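Local atomic coordinates of histidinol dehydrogenase (Elizabethkingia anophelis NUHP1, PDB entry 6AN0), a protein that probably catalyses the final step of histidine biosynthesis, two NAD-dependent oxidations that turn L-histidinol into L-histidine, using one zinc ion per subunit. Residues P139-V144 with L176-L181; L161-P164 with N170-P173. One frame throughout, in Å; residues are numbered along the deposited sequence.

Following the chain from the N terminus, the loop after strand 117-132 leads through Pro139 and Phe141 into helix 142-154, then strand 158-163, a short loop and helix 173-181. Contact 1 (139-144 with 176-181) closes this whole excursion by setting the start of one helix against the next. Contact 2 (161-164 with 170-173) is nested inside it and closes only the small loop between strand and second helix. The two meet directly: Leu176 CD2 lies 3.8 Å from Ile171 CG2, and Val144 CG2 and Ala179 CB both come close to Leu161 CD1. Together they tie two successive helices to the strand that runs between them in sequence.

Contact 1: P139-V144 with L176-L181; sequences PLFSTV and LYTANL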
loop_
_atom_site.group_PDB
_atom_site.type_symbol
_atom_site.label_atom_id
_atom_site.label_comp_id
_atom_site.label_asym_id
_atom_site.label_seq_id
_atom_site.Cartn_x
_atom_site.Cartn_y
_atom_site.Cartn_z
ATOM N N PRO A 139 8.677 20.426 18.730
ATOM C CA PRO A 139 8.131 20.259 17.377
ATOM C C PRO A 139 8.919 19.219 16.596
ATOM O O PRO A 139 10.113 19.396 16.346
ATOM C CB PRO A 139 8.286 21.657 16.765
ATOM C CG PRO A 139 9.524 22.199 17.439
ATOM C CD PRO A 139 9.545 21.614 18.837
ATOM N N LEU A 140 8.255 18.130 16.204
ATOM C CA LEU A 140 8.886 17.175 15.293
ATOM C C LEU A 140 8.674 17.642 13.851
ATOM O O LEU A 140 8.007 17.008 13.036
ATOM C CB LEU A 140 8.369 15.760 15.521
ATOM C CG LEU A 140 8.796 15.032 16.810
ATOM C CD1 LEU A 140 8.873 13.523 16.595
ATOM C CD2 LEU A 140 10.110 15.559 17.393
ATOM N N PHE A 141 9.268 18.802 13.552
ATOM C CA PHE A 141 9.171 19.408 12.229
ATOM C C PHE A 141 9.913 18.610 11.158
ATOM O O PHE A 141 9.677 18.832 9.967
ATOM C CB PHE A 141 9.723 20.839 12.271
ATOM C CG PHE A 141 11.158 20.914 12.715
ATOM C CD1 PHE A 141 12.191 20.771 11.802
ATOM C CD2 PHE A 141 11.468 21.084 14.051
ATOM C CE1 PHE A 141 13.498 20.801 12.214
ATOM C CE2 PHE A 141 12.778 21.131 14.469
ATOM C CZ PHE A 141 13.794 20.990 13.549
ATOM N N SER A 142 10.830 17.720 11.545
ATOM C CA SER A 142 11.504 16.901 10.537
ATOM C C SER A 142 10.504 16.039 9.767
ATOM O O SER A 142 10.708 15.744 8.582
ATOM C CB SER A 142 12.579 16.031 11.200
ATOM O OG SER A 142 12.021 15.219 12.234
ATOM N N THR A 143 9.408 15.632 10.414
ATOM C CA THR A 143 8.397 14.852 9.705
ATOM C C THR A 143 7.745 15.654 8.583
ATOM O O THR A 143 7.305 15.077 7.580
ATOM C CB THR A 143 7.355 14.353 10.709
ATOM O OG1 THR A 143 8.026 13.570 11.696
ATOM C CG2 THR A 143 6.300 13.478 10.028
ATOM N N VAL A 144 7.665 16.980 8.729
ATOM C CA VAL A 144 7.144 17.810 7.645
ATOM C C VAL A 144 7.983 17.624 6.385
ATOM O O VAL A 144 7.447 17.457 5.282
ATOM C CB VAL A 144 7.085 19.287 8.074
ATOM C CG1 VAL A 144 6.633 20.150 6.909
ATOM C CG2 VAL A 144 6.156 19.453 9.279
ATOM N N LEU A 176 5.704 25.698 11.085
ATOM C CA LEU A 176 5.193 26.588 10.043
ATOM C C LEU A 176 6.299 26.979 9.073
ATOM O O LEU A 176 6.086 26.996 7.853
ATOM C CB LEU A 176 4.559 27.836 10.673
ATOM C CG LEU A 176 3.355 27.574 11.587
ATOM C CD1 LEU A 176 2.844 28.877 12.182
ATOM C CD2 LEU A 176 2.248 26.858 10.820
ATOM N N TYR A 177 7.484 27.308 9.601
ATOM C CA TYR A 177 8.618 27.621 8.738
ATOM C C TYR A 177 8.896 26.479 7.767
ATOM O O TYR A 177 9.034 26.693 6.555
ATOM C CB TYR A 177 9.874 27.924 9.568
ATOM C CG TYR A 177 11.100 27.957 8.681
ATOM C CD1 TYR A 177 11.919 26.831 8.518
ATOM C CD2 TYR A 177 11.391 29.087 7.932
ATOM C CE1 TYR A 177 13.020 26.858 7.653
ATOM C CE2 TYR A 177 12.480 29.119 7.072
ATOM C CZ TYR A 177 13.285 28.010 6.936
ATOM O OH TYR A 177 14.356 28.075 6.081
ATOM N N THR A 178 8.995 25.252 8.294
ATOM C CA THR A 178 9.360 24.102 7.476
ATOM C C THR A 178 8.278 23.770 6.452
ATOM O O THR A 178 8.593 23.452 5.300
ATOM C CB THR A 178 9.652 22.897 8.376
ATOM O OG1 THR A 178 10.652 23.259 9.348
ATOM C CG2 THR A 178 10.168 21.747 7.547
ATOM N N ALA A 179 6.997 23.838 6.835
ATOM C CA ALA A 179 5.945 23.578 5.852
ATOM C C ALA A 179 5.941 24.641 4.765
ATOM O O ALA A 179 5.819 24.320 3.577
ATOM C CB ALA A 179 4.576 23.499 6.527
ATOM N N ASN A 180 6.095 25.910 5.150
ATOM C CA ASN A 180 6.112 26.980 4.158
ATOM C C ASN A 180 7.317 26.858 3.233
ATOM O O ASN A 180 7.205 27.118 2.026
ATOM C CB ASN A 180 6.091 28.341 4.848
ATOM C CG ASN A 180 6.112 29.484 3.863
ATOM O OD1 ASN A 180 7.152 30.106 3.623
ATOM N ND2 ASN A 180 4.969 29.754 3.266
ATOM N N LEU A 181 8.470 26.444 3.778
ATOM C CA LEU A 181 9.691 26.275 2.985
ATOM C C LEU A 181 9.471 25.356 1.789
ATOM O O LEU A 181 9.940 25.639 0.679
ATOM C CB LEU A 181 10.812 25.715 3.863
ATOM C CG LEU A 181 12.143 25.367 3.174
ATOM C CD1 LEU A 181 12.819 26.622 2.618
ATOM C CD2 LEU A 181 13.084 24.614 4.116
#
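Thr178 OG1 is hydrogen-bonded to Ala174 O, one turn back in its own helix, and lies 3.8 Å from Phe141 CD1. The hydroxyl of this buried threonine therefore has its polar partner inside its own helix, and its meeting with the phenyl group is by van der Waals contact alone. The two side chains cross at about a right angle, with the oxygen placed obliquely to the ring. With chi1 at 59°, Phe141 CG lies between N and the carbonyl carbon, and CB and CD1 come up to the threonine hydroxyl. The Phe141 side chain also touches Ala174 and Ile90 of helix 84-102, which Thr178 touches too.

The other branch of Thr178, CG2, approaches the carbonyl oxygen of Phe141 at 3.8 Å and the CG1 methyl of Val144 at 3.9 Å. In Val144 a chi1 of 176° carries CG1 anti to the backbone N and out over the helix surface between Thr178 and Ala179. There the methyl rests on the backbone of the helix, 3.7 Å from Ala179 CA, and beside the Ala179 methyl, CB, at 3.9 Å. The alanine methyl is small, consistent with the close approach of the Val144 and Ala179 CA atoms, 6.2 Å.

The hydroxyls of Ser142 and Thr143 are bonded outside the contact: Ser142 OG to OE2 of Glu418 of the second subunit, a residue predicted to bind substrate, and Thr143 OG1 to His371 NE2. The contact sets Phe141 and Val144, at the start of helix 142-154, against Thr178 and Ala179 near the end of helix 173-181. These helices are the connections of successive beta-alpha-beta units, joining the adjacent parallel strands 117-132, 158-163 and 186-189, and helix 84-102 covers Phe141 and Thr178.

Contact 2: L161-P164 with N170-P173; sequences LCTP and NINP
A chi2 of -62° bends the CD1 methyl of Ile171 toward the end of the strand, while a chi1 of -172° in Thr163 leaves its CG2 between the backbone N and the carbonyl carbon, facing the isoleucine. The two side chains then meet tip to tip: Thr163 CG2 sits in the fork of Ile171, 3.7 Å from Ile171 CG2 and equally far from Ile171 CD1. Beyond this apolar meeting, Ile171 CD1 lies against two successive peptide carbonyls, 3.4 Å from Thr163 O and 3.4 Å from Pro164 O. Thr163 OG1 takes no part across the contact; it is hydrogen-bonded to the carbonyl oxygen of Ile133. Asn172 is the N-cap of helix 173-181, its OD1 accepting from Ala174 N. Strand 158-163 runs parallel to both 117-132 and 186-189, with the helices lying between them in sequence. The contact therefore belongs to the loop leaving the C-terminal end of strand 158-163 for helix 173-181, in consecutive beta-alpha-beta units of a Rossmann-like domain, with Pro164 close to Tyr132, predicted to bind NAD.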
loop_
_atom_site.group_PDB
_atom_site.type_symbol
_atom_site.label_atom_id
_atom_site.label_comp_id
_atom_site.label_asym_id
_atom_site.label_seq_id
_atom_site.Cartn_x
_atom_site.Cartn_y
_atom_site.Cartn_z
ATOM N N LEU A 161 -1.908 20.160 5.629
ATOM C CA LEU A 161 -1.223 19.790 6.866
ATOM C C LEU A 161 -2.078 20.224 8.050
ATOM O O LEU A 161 -2.422 21.404 8.159
ATOM C CB LEU A 161 0.164 20.437 6.929
ATOM C CG LEU A 161 1.092 19.870 8.007
ATOM C CD1 LEU A 161 2.537 20.018 7.538
ATOM C CD2 LEU A 161 0.905 20.556 9.345
ATOM N N CYS A 162 -2.426 19.273 8.924
ATOM C CA CYS A 162 -3.152 19.531 10.168
ATOM C C CYS A 162 -2.225 19.325 11.358
ATOM O O CYS A 162 -1.540 18.300 11.443
ATOM C CB CYS A 162 -4.351 18.593 10.325
ATOM S SG CYS A 162 -5.715 18.922 9.193
ATOM N N THR A 163 -2.249 20.268 12.301
ATOM C CA THR A 163 -1.437 20.155 13.509
ATOM C C THR A 163 -2.115 20.981 14.589
ATOM O O THR A 163 -2.611 22.076 14.284
ATOM C CB THR A 163 0.011 20.623 13.241
ATOM O OG1 THR A 163 0.854 20.344 14.372
ATOM C CG2 THR A 163 0.075 22.103 12.918
ATOM N N PRO A 164 -2.219 20.484 15.820
ATOM C CA PRO A 164 -3.102 21.127 16.813
ATOM C C PRO A 164 -2.465 22.358 17.434
ATOM O O PRO A 164 -1.243 22.413 17.632
ATOM C CB PRO A 164 -3.322 20.028 17.858
ATOM C CG PRO A 164 -2.159 19.103 17.695
ATOM C CD PRO A 164 -1.804 19.130 16.236
ATOM N N ASN A 170 -1.608 28.940 19.000
ATOM C CA ASN A 170 -0.417 29.048 18.168
ATOM C C ASN A 170 0.157 27.685 17.791
ATOM O O ASN A 170 -0.036 26.686 18.487
ATOM C CB ASN A 170 0.648 29.885 18.881
ATOM C CG ASN A 170 0.191 31.299 19.130
ATOM O OD1 ASN A 170 0.392 31.850 20.211
ATOM N ND2 ASN A 170 -0.456 31.890 18.134
ATOM N N ILE A 171 0.856 27.663 16.651
ATOM C CA ILE A 171 1.592 26.505 16.157
ATOM C C ILE A 171 3.078 26.808 16.292
ATOM O O ILE A 171 3.503 27.946 16.055
ATOM C CB ILE A 171 1.229 26.207 14.688
ATOM C CG1 ILE A 171 -0.278 25.991 14.527
ATOM C CG2 ILE A 171 2.018 25.017 14.143
ATOM C CD1 ILE A 171 -0.798 24.821 15.293
ATOM N N ASN A 172 3.865 25.800 16.666
ATOM C CA ASN A 172 5.295 26.007 16.853
ATOM C C ASN A 172 5.913 26.607 15.589
ATOM O O ASN A 172 5.612 26.149 14.481
ATOM C CB ASN A 172 5.990 24.687 17.188
ATOM C CG ASN A 172 7.421 24.896 17.650
ATOM O OD1 ASN A 172 8.310 25.175 16.848
ATOM N ND2 ASN A 172 7.645 24.778 18.948
ATOM N N PRO A 173 6.779 27.618 15.717
ATOM C CA PRO A 173 7.303 28.300 14.517
ATOM C C PRO A 173 8.099 27.406 13.588
ATOM O O PRO A 173 8.086 27.641 12.372
ATOM C CB PRO A 173 8.185 29.418 15.100
ATOM C CG PRO A 173 8.352 29.090 16.558
ATOM C CD PRO A 173 7.106 28.350 16.950
#